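Side-chain contacts in ZmpA Glycopeptidase (Clostridium perfringens, PDB 6XSX), which probably cleaves glycosylated proteins as a metal-dependent glycopeptidase, of which this chain is the catalytic module carrying the M60 peptidase domain: residues P146-G151 with K204-T209; V178-V181 with T186-N189; L196-N201 with G269-D274; W48-Y53 with D180-K185. All blocks are in the same frame, centred on the assembly; numbering follows the deposited sequence.

Contact 1 of 4, residues P146-G151 with K204-T209; sequences PNYIKG and KLPSET
Tyr-148 turns its CG away from its own backbone N (chi1 174°), which carries the phenol from strand 143-149 across to Pro-206 and Ser-207 in the first turn of helix 206-224. With chi2 at 95° the ring stands so that one face receives the helix backbone: the carbonyl carbon of Pro-206 lies over its centre and Ser-207 N toward its rim. At the root of the tyrosine, CB packs on Pro-206 CB at 3.8 Å, the two side chains crossing at about a right angle; farther out, CZ comes within 3.4 Å of Ser-207 CA. Proline is well suited to the beginning of a helix, where a backbone N-H is not needed, and its ring gives the tyrosine an apolar base. Ser-207 OG is hydrogen-bonded to Asp-155 of helix 155-171, not to the phenol. The phenol oxygen reaches the helix through a water instead: Tyr-148 OH is 2.9 Å from it, and the water donates to Ser-207 O over 2.8 Å. Helix 206-224 is thus laid on strand 143-149 chiefly by van der Waals packing of an aromatic face on backbone, with an apolar touch at its root and one bridging water giving the buried hydroxyl a polar partner.

Contact 2 of 4, residues V178-V181 with T186-N189; sequences VFDV and TLVN
The amide of Asn-189 grips the carboxylate of Asp-180 across two neighbouring strands of a beta hairpin, ND2 donating to OD1 over 2.8 Å. Asn-189 CG lies anti to its backbone N (chi1 168°) and Asp-180 CG anti to its carbonyl carbon (chi1 -78°), which brings the two groups together. OD1 offers its syn lone pair close to the amide plane, although the carboxylate and amide planes are turned 54° apart. This is an antiparallel non-hydrogen-bonded pair, so side chains supply the polar link the backbone lacks there. Asp-180 OD2 is hydrogen-bonded to the hydroxyls of Tyr-145 and Tyr-121, which should help the buried carboxylate hold a charge. Val-181 and Val-188 make the hydrogen-bonded pair: Val-181 N to Val-188 O and Val-188 N to Val-181 O are both 2.9 Å. Their branched side chains suit extended backbone and meet CB to CB at 4.3 Å, on the face covered by helix 206-224. On the Asp-180 face, Leu-187 CD1 lies 3.6 Å from Asp-180 CG, and Val-178 CG2 3.5 Å from Asn-189 ND2. Toward the turn, a water donates to Val-181 O at 3.1 Å and sits 3.0 Å from Thr-186 OG1, itself hydrogen-bonded to Ser-183 OG.

Contact 3 of 4, residues L196-N201 with G269-D274; sequences LNWYKN and GALGVD. With EDO (1,2-ethanediol), chain H.
The indole of Trp-198 and the side chain of Leu-271 run alongside each other, head to tail, the indole reaching from helix 192-202 while the leucine reaches back from helix 267-272. The tryptophan's CG lies opposite its backbone N (chi1 -173°), which sends the ring out from its helix and presents one face to the leucine. Leu-271 CB stands over the six-membered ring, 4.0 Å from its centroid and 18° off the normal, a CH-pi contact that lies nearest the CE3 side. The far end of the same ring reaches the next residue: Trp-198 CH2 is 3.6 Å from Gly-272 N. A glycine suits this place because, having no side chain, it allows the broad indole to close in on bare backbone.

Tyr-199 meets the leucine differently. Its side chain crosses that of Leu-271 at about a right angle, and the leucine methyl CD2 touches the phenol end, 3.9 Å from CZ and 3.2 Å from OH. The hydroxyl finds its polar partner in Thr-209 of helix 206-224, and Leu-271 O is bonded to that same threonine OG1, so one residue ties both sides together. Leu-271 thus meets two aromatics of one helix, the indole face at CB and the phenol end at CD2.

On the far side of the helix end, an ethanediol, probably from the crystallisation liquor, donates from O1 to Asp-274 O over 2.8 Å. The chain leaves helix 267-272 through Val-273 at positive phi, with Asp-274 N bonded to Gly-269 O and a weak bond from Val-273 N to Ala-270 O: a Schellman motif, the classic C-terminal ending of a helix.

Contact 4 of 4, residues W48-Y53 with D180-K185; sequences WQPTGY and DVFSDK
Phe-182 meets Pro-50 with the flat of its ring, an aromatic face against a proline. From CB the side chain swings opposite its own carbonyl carbon (chi1 -58°), and chi2 of -98° turns the ring broadside to the proline. CG, the first ring atom, is 4.1 Å from Pro-50 CB. On one flank CD1 approaches Pro-50 CD at 3.8 Å, and CE1 beyond it lies 3.7 Å from Pro-50 CA; on the other flank CD2, like CG, lies near Pro-50 CB, and CE2 is 3.8 Å from it. At the tip, CZ comes to 3.6 Å from that same CB. The proline carbon is therefore centred on the ring, only 12° off the normal, in a CH-pi contact. Proline suits such a partner: its rigid pyrrolidine offers a compact apolar surface to a flat ring, and the C-H groups of CA and CD, both attached to the amide nitrogen, are slightly polarised and lie close to CE1 and CD1.

Around this core the links are looser. A water donates to Asp-184 O at 3.2 Å and accepts a weak bond from Gln-49 NE2, whose OE1 is hydrogen-bonded to Arg-239. Thr-51 and Tyr-53 form an ST turn, with Gly-52 at positive phi.

Strand 143-149 lies between strands 49-56 and 179-182 in the mixed sheet, so Phe-182 and Pro-50 meet across an intervening strand, both packing on its Ile-149. Phe-182 also touches Tyr-121 of strand 117-123, while its neighbour Val-181 packs on helix 206-224.

How the contacts relate
From the N terminus, contact 4 opens first, at residues 48-53, and closes at 180-185, a long loop that joins strand 49-56 to strand 179-182. Contact 1 begins inside that loop, at 146-151, and closes beyond it at 204-209, so the two cross; it brings helix 206-224 onto the sheet. Contact 2, the hairpin, starts on the stretch where contact 4 ends and is nested within contact 1. Contact 3 starts at 196-201, inside contact 1, and closes at 269-274, crossing it but following contacts 2 and 4 in series. It joins helices 192-202 and 267-272 beside helix 206-224, which contact 1 lays on the sheet.

Contact 1 of 4, residues P146-G151 with K204-T209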
loop_
_atom_site.group_PDB
_atom_site.type_symbol
_atom_site.label_atom_id
_atom_site.label_comp_id
_atom_site.label_asym_id
_atom_site.label_seq_id
_atom_site.Cartn_x
_atom_site.Cartn_y
_atom_site.Cartn_z
ATOM N N PRO A 146 24.596 14.224 -0.851
ATOM C CA PRO A 146 24.403 13.316 -1.985
ATOM C C PRO A 146 22.945 12.932 -2.222
ATOM O O PRO A 146 22.199 12.607 -1.295
ATOM C CB PRO A 146 25.227 12.075 -1.636
ATOM C CG PRO A 146 25.328 12.110 -0.117
ATOM C CD PRO A 146 25.228 13.568 0.298
ATOM N N ASN A 147 22.555 13.001 -3.493
ATOM C CA ASN A 147 21.177 12.793 -3.891
ATOM C C ASN A 147 21.186 12.333 -5.343
ATOM O O ASN A 147 22.057 12.735 -6.104
ATOM C CB ASN A 147 20.339 14.074 -3.736
ATOM C CG ASN A 147 20.820 15.190 -4.636
ATOM O OD1 ASN A 147 21.790 15.887 -4.325
ATOM N ND2 ASN A 147 20.185 15.334 -5.783
ATOM N N TYR A 148 20.217 11.489 -5.706
ATOM C CA TYR A 148 20.033 11.084 -7.088
ATOM C C TYR A 148 18.691 11.617 -7.571
ATOM O O TYR A 148 17.669 11.403 -6.917
ATOM C CB TYR A 148 20.061 9.557 -7.209
ATOM C CG TYR A 148 19.729 9.038 -8.583
ATOM C CD1 TYR A 148 20.735 8.744 -9.496
ATOM C CD2 TYR A 148 18.410 8.835 -8.974
ATOM C CE1 TYR A 148 20.435 8.257 -10.758
ATOM C CE2 TYR A 148 18.095 8.342 -10.231
ATOM C CZ TYR A 148 19.113 8.063 -11.128
ATOM O OH TYR A 148 18.814 7.590 -12.373
ATOM N N ILE A 149 18.708 12.291 -8.729
ATOM C CA ILE A 149 17.485 12.796 -9.328
ATOM C C ILE A 149 17.298 12.111 -10.677
ATOM O O ILE A 149 18.095 12.313 -11.593
ATOM C CB ILE A 149 17.489 14.332 -9.459
ATOM C CG1 ILE A 149 17.712 15.009 -8.102
ATOM C CG2 ILE A 149 16.190 14.780 -10.114
ATOM C CD1 ILE A 149 17.914 16.511 -8.163
ATOM N N LYS A 150 16.234 11.304 -10.769
ATOM C CA LYS A 150 15.943 10.560 -11.977
ATOM C C LYS A 150 15.774 11.557 -13.117
ATOM O O LYS A 150 15.078 12.563 -12.965
ATOM C CB LYS A 150 14.715 9.668 -11.761
ATOM C CG LYS A 150 14.074 9.088 -13.017
ATOM C CD LYS A 150 12.963 8.101 -12.697
ATOM C CE LYS A 150 12.272 7.537 -13.926
ATOM N NZ LYS A 150 11.329 6.450 -13.555
ATOM N N GLY A 151 16.458 11.277 -14.231
ATOM C CA GLY A 151 16.361 12.089 -15.429
ATOM C C GLY A 151 17.465 13.140 -15.484
ATOM O O GLY A 151 17.617 13.823 -16.484
ATOM N N LYS A 204 24.169 -2.690 -6.270
ATOM C CA LYS A 204 22.996 -2.012 -6.794
ATOM C C LYS A 204 23.290 -0.522 -6.884
ATOM O O LYS A 204 24.243 -0.048 -6.275
ATOM C CB LYS A 204 21.785 -2.288 -5.902
ATOM C CG LYS A 204 21.183 -3.674 -6.074
ATOM C CD LYS A 204 20.023 -3.931 -5.149
ATOM C CE LYS A 204 19.443 -5.319 -5.327
ATOM N NZ LYS A 204 19.138 -5.584 -6.752
ATOM N N LEU A 205 22.464 0.192 -7.656
ATOM C CA LEU A 205 22.681 1.605 -7.918
ATOM C C LEU A 205 21.397 2.388 -7.639
ATOM O O LEU A 205 20.289 1.852 -7.733
ATOM C CB LEU A 205 23.170 1.776 -9.365
ATOM C CG LEU A 205 24.497 1.084 -9.709
ATOM C CD1 LEU A 205 24.619 0.838 -11.204
ATOM C CD2 LEU A 205 25.703 1.874 -9.207
ATOM N N PRO A 206 21.507 3.682 -7.250
ATOM C CA PRO A 206 20.330 4.497 -6.946
ATOM C C PRO A 206 19.333 4.635 -8.093
ATOM O O PRO A 206 18.142 4.817 -7.847
ATOM C CB PRO A 206 20.881 5.882 -6.565
ATOM C CG PRO A 206 22.345 5.865 -6.965
ATOM C CD PRO A 206 22.766 4.408 -7.037
ATOM N N SER A 207 19.809 4.571 -9.343
ATOM C CA SER A 207 18.905 4.693 -10.478
ATOM C C SER A 207 17.796 3.644 -10.395
ATOM O O SER A 207 16.664 3.897 -10.817
ATOM C CB SER A 207 19.636 4.610 -11.790
ATOM O OG SER A 207 20.257 3.339 -11.913
ATOM N N GLU A 208 18.129 2.479 -9.821
ATOM C CA GLU A 208 17.190 1.377 -9.673
ATOM C C GLU A 208 16.206 1.646 -8.528
ATOM O O GLU A 208 15.030 1.273 -8.604
ATOM C CB GLU A 208 17.952 0.077 -9.437
ATOM C CG GLU A 208 17.036 -1.118 -9.260
ATOM C CD GLU A 208 17.765 -2.435 -9.046
ATOM O OE1 GLU A 208 18.769 -2.449 -8.293
ATOM O OE2 GLU A 208 17.326 -3.445 -9.636
ATOM N N THR A 209 16.699 2.287 -7.464
ATOM C CA THR A 209 15.835 2.694 -6.367
ATOM C C THR A 209 14.721 3.582 -6.908
ATOM O O THR A 209 13.567 3.428 -6.528
ATOM C CB THR A 209 16.600 3.450 -5.269
ATOM O OG1 THR A 209 17.547 2.533 -4.726
ATOM C CG2 THR A 209 15.682 3.938 -4.167
HETATM O O HOH W 1 16.298 6.238 -12.387
#

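Contact 2 of 4, residues V178-V181 with T186-N189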
loop_
_atom_site.group_PDB
_atom_site.type_symbol
_atom_site.label_atom_id
_atom_site.label_comp_id
_atom_site.label_asym_id
_atom_site.label_seq_id
_atom_site.Cartn_x
_atom_site.Cartn_y
_atom_site.Cartn_z
ATOM N N VAL A 178 22.744 11.857 5.483
ATOM C CA VAL A 178 21.558 11.825 4.636
ATOM C C VAL A 178 21.930 11.504 3.190
ATOM O O VAL A 178 22.910 12.045 2.678
ATOM C CB VAL A 178 20.759 13.146 4.695
ATOM C CG1 VAL A 178 21.596 14.355 4.288
ATOM C CG2 VAL A 178 19.506 13.086 3.837
ATOM N N PHE A 179 21.088 10.674 2.544
ATOM C CA PHE A 179 21.083 10.475 1.100
ATOM C C PHE A 179 19.643 10.389 0.602
ATOM O O PHE A 179 18.833 9.653 1.176
ATOM C CB PHE A 179 21.854 9.204 0.728
ATOM C CG PHE A 179 21.781 8.840 -0.730
ATOM C CD1 PHE A 179 22.522 9.536 -1.677
ATOM C CD2 PHE A 179 20.966 7.806 -1.162
ATOM C CE1 PHE A 179 22.443 9.206 -3.024
ATOM C CE2 PHE A 179 20.879 7.480 -2.508
ATOM C CZ PHE A 179 21.628 8.172 -3.437
ATOM N N ASP A 180 19.331 11.139 -0.469
ATOM C CA ASP A 180 17.977 11.158 -1.014
ATOM C C ASP A 180 17.964 10.596 -2.429
ATOM O O ASP A 180 18.837 10.931 -3.225
ATOM C CB ASP A 180 17.376 12.569 -1.046
ATOM C CG ASP A 180 16.853 13.078 0.290
ATOM O OD1 ASP A 180 16.605 12.249 1.181
ATOM O OD2 ASP A 180 16.681 14.306 0.430
ATOM N N VAL A 181 16.933 9.795 -2.741
ATOM C CA VAL A 181 16.618 9.433 -4.117
ATOM C C VAL A 181 15.283 10.067 -4.500
ATOM O O VAL A 181 14.252 9.745 -3.900
ATOM C CB VAL A 181 16.532 7.907 -4.320
ATOM C CG1 VAL A 181 16.338 7.553 -5.793
ATOM C CG2 VAL A 181 17.734 7.177 -3.735
ATOM N N THR A 186 8.397 9.986 -6.351
ATOM C CA THR A 186 8.693 9.644 -4.966
ATOM C C THR A 186 10.000 10.258 -4.478
ATOM O O THR A 186 10.835 10.728 -5.268
ATOM C CB THR A 186 8.743 8.128 -4.716
ATOM O OG1 THR A 186 10.058 7.678 -5.047
ATOM C CG2 THR A 186 7.698 7.337 -5.479
ATOM N N LEU A 187 10.142 10.213 -3.147
ATOM C CA LEU A 187 11.377 10.493 -2.430
ATOM C C LEU A 187 11.657 9.332 -1.476
ATOM O O LEU A 187 10.767 8.865 -0.758
ATOM C CB LEU A 187 11.267 11.829 -1.678
ATOM C CG LEU A 187 12.350 12.110 -0.627
ATOM C CD1 LEU A 187 13.747 12.075 -1.239
ATOM C CD2 LEU A 187 12.114 13.443 0.079
ATOM N N VAL A 188 12.898 8.841 -1.524
ATOM C CA VAL A 188 13.397 7.900 -0.534
ATOM C C VAL A 188 14.539 8.587 0.218
ATOM O O VAL A 188 15.557 8.938 -0.376
ATOM C CB VAL A 188 13.858 6.577 -1.187
ATOM C CG1 VAL A 188 14.585 5.672 -0.202
ATOM C CG2 VAL A 188 12.706 5.827 -1.845
ATOM N N ASN A 189 14.347 8.754 1.533
ATOM C CA ASN A 189 15.243 9.486 2.413
ATOM C C ASN A 189 15.819 8.515 3.442
ATOM O O ASN A 189 15.065 7.970 4.250
ATOM C CB ASN A 189 14.482 10.627 3.098
ATOM C CG ASN A 189 15.239 11.274 4.241
ATOM O OD1 ASN A 189 15.045 10.914 5.405
ATOM N ND2 ASN A 189 16.094 12.231 3.914
HETATM O O HOH W 2 12.996 7.274 -5.219
#

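Contact 3 of 4, residues L196-N201 with G269-D274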
loop_
_atom_site.group_PDB
_atom_site.type_symbol
_atom_site.label_atom_id
_atom_site.label_comp_id
_atom_site.label_asym_id
_atom_site.label_seq_id
_atom_site.Cartn_x
_atom_site.Cartn_y
_atom_site.Cartn_z
ATOM N N LEU A 196 25.525 4.098 1.202
ATOM C CA LEU A 196 26.764 3.795 0.498
ATOM C C LEU A 196 27.133 2.321 0.691
ATOM O O LEU A 196 27.505 1.651 -0.271
ATOM C CB LEU A 196 27.879 4.748 0.948
ATOM C CG LEU A 196 29.273 4.420 0.409
ATOM C CD1 LEU A 196 29.318 4.472 -1.119
ATOM C CD2 LEU A 196 30.316 5.356 0.999
ATOM N N ASN A 197 26.985 1.833 1.931
ATOM C CA ASN A 197 27.254 0.452 2.298
ATOM C C ASN A 197 26.316 -0.494 1.548
ATOM O O ASN A 197 26.754 -1.526 1.045
ATOM C CB ASN A 197 27.116 0.228 3.807
ATOM C CG ASN A 197 28.368 0.559 4.597
ATOM O OD1 ASN A 197 29.429 0.822 4.026
ATOM N ND2 ASN A 197 28.251 0.565 5.919
ATOM N N TRP A 198 25.031 -0.136 1.472
ATOM C CA TRP A 198 24.010 -1.021 0.928
ATOM C C TRP A 198 24.173 -1.199 -0.583
ATOM O O TRP A 198 24.128 -2.322 -1.079
ATOM C CB TRP A 198 22.602 -0.539 1.309
ATOM C CG TRP A 198 21.517 -1.501 0.931
ATOM C CD1 TRP A 198 21.015 -2.497 1.714
ATOM C CD2 TRP A 198 20.816 -1.581 -0.327
ATOM N NE1 TRP A 198 20.035 -3.173 1.045
ATOM C CE2 TRP A 198 19.884 -2.636 -0.209
ATOM C CE3 TRP A 198 20.856 -0.856 -1.525
ATOM C CZ2 TRP A 198 19.017 -2.992 -1.245
ATOM C CZ3 TRP A 198 19.983 -1.188 -2.539
ATOM C CH2 TRP A 198 19.084 -2.250 -2.406
ATOM N N TYR A 199 24.378 -0.096 -1.309
ATOM C CA TYR A 199 24.589 -0.151 -2.746
ATOM C C TYR A 199 25.824 -0.998 -3.061
ATOM O O TYR A 199 25.767 -1.866 -3.933
ATOM C CB TYR A 199 24.646 1.255 -3.361
ATOM C CG TYR A 199 23.322 1.982 -3.439
ATOM C CD1 TYR A 199 22.245 1.456 -4.146
ATOM C CD2 TYR A 199 23.143 3.206 -2.815
ATOM C CE1 TYR A 199 21.025 2.116 -4.219
ATOM C CE2 TYR A 199 21.930 3.882 -2.878
ATOM C CZ TYR A 199 20.867 3.336 -3.578
ATOM O OH TYR A 199 19.676 4.002 -3.637
ATOM N N LYS A 200 26.927 -0.759 -2.333
ATOM C CA LYS A 200 28.179 -1.453 -2.597
ATOM C C LYS A 200 28.046 -2.943 -2.287
ATOM O O LYS A 200 28.374 -3.760 -3.144
ATOM C CB LYS A 200 29.360 -0.771 -1.897
ATOM C CG LYS A 200 29.752 0.579 -2.483
ATOM C CD LYS A 200 31.143 1.043 -2.110
ATOM C CE LYS A 200 31.388 1.025 -0.617
ATOM N NZ LYS A 200 32.516 1.909 -0.248
ATOM N N ASN A 201 27.539 -3.287 -1.089
ATOM C CA ASN A 201 27.459 -4.675 -0.650
ATOM C C ASN A 201 26.478 -5.486 -1.495
ATOM O O ASN A 201 26.565 -6.713 -1.525
ATOM C CB ASN A 201 27.078 -4.820 0.826
ATOM C CG ASN A 201 28.084 -4.200 1.773
ATOM O OD1 ASN A 201 29.234 -3.957 1.408
ATOM N ND2 ASN A 201 27.654 -3.923 2.993
ATOM N N GLY A 269 15.396 -2.115 3.000
ATOM C CA GLY A 269 14.065 -2.313 2.438
ATOM C C GLY A 269 13.629 -1.115 1.589
ATOM O O GLY A 269 13.068 -1.278 0.501
ATOM N N ALA A 270 13.913 0.091 2.100
ATOM C CA ALA A 270 13.544 1.334 1.444
ATOM C C ALA A 270 14.292 1.477 0.116
ATOM O O ALA A 270 13.680 1.786 -0.908
ATOM C CB ALA A 270 13.807 2.511 2.363
ATOM N N LEU A 271 15.612 1.260 0.151
ATOM C CA LEU A 271 16.470 1.435 -1.011
ATOM C C LEU A 271 16.187 0.349 -2.046
ATOM O O LEU A 271 16.263 0.599 -3.249
ATOM C CB LEU A 271 17.935 1.424 -0.562
ATOM C CG LEU A 271 18.385 2.670 0.206
ATOM C CD1 LEU A 271 19.781 2.496 0.785
ATOM C CD2 LEU A 271 18.335 3.910 -0.682
ATOM N N GLY A 272 15.862 -0.850 -1.559
ATOM C CA GLY A 272 15.480 -1.970 -2.406
ATOM C C GLY A 272 14.045 -1.868 -2.916
ATOM O O GLY A 272 13.657 -2.620 -3.803
ATOM N N VAL A 273 13.269 -0.917 -2.380
ATOM C CA VAL A 273 11.869 -0.751 -2.751
ATOM C C VAL A 273 11.103 -2.046 -2.463
ATOM O O VAL A 273 10.393 -2.585 -3.315
ATOM C CB VAL A 273 11.713 -0.262 -4.205
ATOM C CG1 VAL A 273 10.290 0.186 -4.487
ATOM C CG2 VAL A 273 12.673 0.881 -4.514
ATOM N N ASP A 274 11.240 -2.514 -1.218
ATOM C CA ASP A 274 10.499 -3.637 -0.665
ATOM C C ASP A 274 9.005 -3.415 -0.885
ATOM O O ASP A 274 8.499 -2.350 -0.551
ATOM C CB ASP A 274 10.811 -3.739 0.831
ATOM C CG ASP A 274 10.199 -4.939 1.537
ATOM O OD1 ASP A 274 8.957 -4.982 1.666
ATOM O OD2 ASP A 274 10.970 -5.809 1.971
HETATM C C1 EDO H . 7.785 0.702 -1.037
HETATM O O1 EDO H . 9.152 0.393 -0.740
HETATM C C2 EDO H . 7.349 2.130 -0.937
HETATM O O2 EDO H . 7.632 2.783 0.304
#

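Contact 4 of 4, residues W48-Y53 with D180-K185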
loop_
_atom_site.group_PDB
_atom_site.type_symbol
_atom_site.label_atom_id
_atom_site.label_comp_id
_atom_site.label_asym_id
_atom_site.label_seq_id
_atom_site.Cartn_x
_atom_site.Cartn_y
_atom_site.Cartn_z
ATOM N N TRP A 48 7.289 18.014 -2.104
ATOM C CA TRP A 48 8.661 18.452 -1.923
ATOM C C TRP A 48 9.487 18.215 -3.188
ATOM O O TRP A 48 9.449 17.123 -3.754
ATOM C CB TRP A 48 9.302 17.719 -0.740
ATOM C CG TRP A 48 8.614 17.935 0.569
ATOM C CD1 TRP A 48 7.657 18.861 0.876
ATOM C CD2 TRP A 48 8.892 17.227 1.780
ATOM N NE1 TRP A 48 7.301 18.756 2.192
ATOM C CE2 TRP A 48 8.047 17.765 2.774
ATOM C CE3 TRP A 48 9.779 16.205 2.116
ATOM C CZ2 TRP A 48 8.046 17.289 4.083
ATOM C CZ3 TRP A 48 9.772 15.729 3.407
ATOM C CH2 TRP A 48 8.920 16.269 4.373
ATOM N N GLN A 49 10.268 19.238 -3.575
ATOM C CA GLN A 49 11.111 19.187 -4.767
ATOM C C GLN A 49 12.565 19.442 -4.380
ATOM O O GLN A 49 12.827 20.180 -3.428
ATOM C CB GLN A 49 10.602 20.140 -5.846
ATOM C CG GLN A 49 9.160 19.864 -6.268
ATOM C CD GLN A 49 8.943 18.470 -6.810
ATOM O OE1 GLN A 49 9.763 17.930 -7.542
ATOM N NE2 GLN A 49 7.817 17.873 -6.464
ATOM N N PRO A 50 13.528 18.773 -5.068
ATOM C CA PRO A 50 14.940 18.759 -4.669
ATOM C C PRO A 50 15.666 20.097 -4.752
ATOM O O PRO A 50 15.382 20.902 -5.643
ATOM C CB PRO A 50 15.610 17.825 -5.696
ATOM C CG PRO A 50 14.662 17.818 -6.886
ATOM C CD PRO A 50 13.284 17.947 -6.269
ATOM N N THR A 51 16.591 20.313 -3.799
ATOM C CA THR A 51 17.559 21.397 -3.881
ATOM C C THR A 51 18.977 20.839 -3.851
ATOM O O THR A 51 19.872 21.443 -4.425
ATOM C CB THR A 51 17.395 22.450 -2.776
ATOM O OG1 THR A 51 17.992 21.948 -1.579
ATOM C CG2 THR A 51 15.954 22.864 -2.548
ATOM N N GLY A 52 19.172 19.719 -3.141
ATOM C CA GLY A 52 20.485 19.109 -2.990
ATOM C C GLY A 52 21.339 19.773 -1.905
ATOM O O GLY A 52 22.532 19.468 -1.799
ATOM N N TYR A 53 20.717 20.646 -1.090
ATOM C CA TYR A 53 21.435 21.369 -0.052
ATOM C C TYR A 53 21.150 20.820 1.343
ATOM O O TYR A 53 20.003 20.536 1.690
ATOM C CB TYR A 53 21.095 22.859 -0.057
ATOM C CG TYR A 53 21.597 23.595 -1.273
ATOM C CD1 TYR A 53 22.942 23.566 -1.627
ATOM C CD2 TYR A 53 20.723 24.313 -2.073
ATOM C CE1 TYR A 53 23.404 24.231 -2.755
ATOM C CE2 TYR A 53 21.170 24.985 -3.202
ATOM C CZ TYR A 53 22.510 24.936 -3.547
ATOM O OH TYR A 53 22.952 25.600 -4.653
ATOM N N ASP A 180 19.331 11.139 -0.469
ATOM C CA ASP A 180 17.977 11.158 -1.014
ATOM C C ASP A 180 17.964 10.596 -2.429
ATOM O O ASP A 180 18.837 10.931 -3.225
ATOM C CB ASP A 180 17.376 12.569 -1.046
ATOM C CG ASP A 180 16.853 13.078 0.290
ATOM O OD1 ASP A 180 16.605 12.249 1.181
ATOM O OD2 ASP A 180 16.681 14.306 0.430
ATOM N N VAL A 181 16.933 9.795 -2.741
ATOM C CA VAL A 181 16.618 9.433 -4.117
ATOM C C VAL A 181 15.283 10.067 -4.500
ATOM O O VAL A 181 14.252 9.745 -3.900
ATOM C CB VAL A 181 16.532 7.907 -4.320
ATOM C CG1 VAL A 181 16.338 7.553 -5.793
ATOM C CG2 VAL A 181 17.734 7.177 -3.735
ATOM N N PHE A 182 15.325 10.942 -5.515
ATOM C CA PHE A 182 14.134 11.511 -6.129
ATOM C C PHE A 182 13.830 10.773 -7.425
ATOM O O PHE A 182 14.656 10.749 -8.339
ATOM C CB PHE A 182 14.340 12.991 -6.460
ATOM C CG PHE A 182 14.694 13.836 -5.265
ATOM C CD1 PHE A 182 13.722 14.568 -4.607
ATOM C CD2 PHE A 182 15.998 13.881 -4.788
ATOM C CE1 PHE A 182 14.050 15.336 -3.496
ATOM C CE2 PHE A 182 16.324 14.654 -3.682
ATOM C CZ PHE A 182 15.348 15.379 -3.038
ATOM N N SER A 183 12.637 10.174 -7.481
ATOM C CA SER A 183 12.131 9.570 -8.702
ATOM C C SER A 183 11.169 10.560 -9.350
ATOM O O SER A 183 11.138 11.723 -8.947
ATOM C CB SER A 183 11.482 8.242 -8.401
ATOM O OG SER A 183 10.283 8.420 -7.654
ATOM N N ASP A 184 10.384 10.117 -10.342
ATOM C CA ASP A 184 9.373 11.004 -10.898
ATOM C C ASP A 184 8.341 11.347 -9.825
ATOM O O ASP A 184 7.908 12.499 -9.724
ATOM C CB ASP A 184 8.740 10.459 -12.184
ATOM C CG ASP A 184 9.719 10.385 -13.351
ATOM O OD1 ASP A 184 10.697 11.170 -13.361
ATOM O OD2 ASP A 184 9.510 9.538 -14.233
ATOM N N LYS A 185 7.991 10.347 -9.004
ATOM C CA LYS A 185 6.805 10.467 -8.168
ATOM C C LYS A 185 7.134 10.284 -6.692
ATOM O O LYS A 185 6.237 10.384 -5.867
ATOM C CB LYS A 185 5.719 9.465 -8.592
ATOM C CG LYS A 185 5.154 9.640 -10.003
ATOM C CD LYS A 185 4.464 10.970 -10.280
ATOM C CE LYS A 185 3.178 11.165 -9.498
ATOM N NZ LYS A 185 2.382 12.301 -10.022
HETATM O O HOH W 3 7.166 14.895 -7.732
#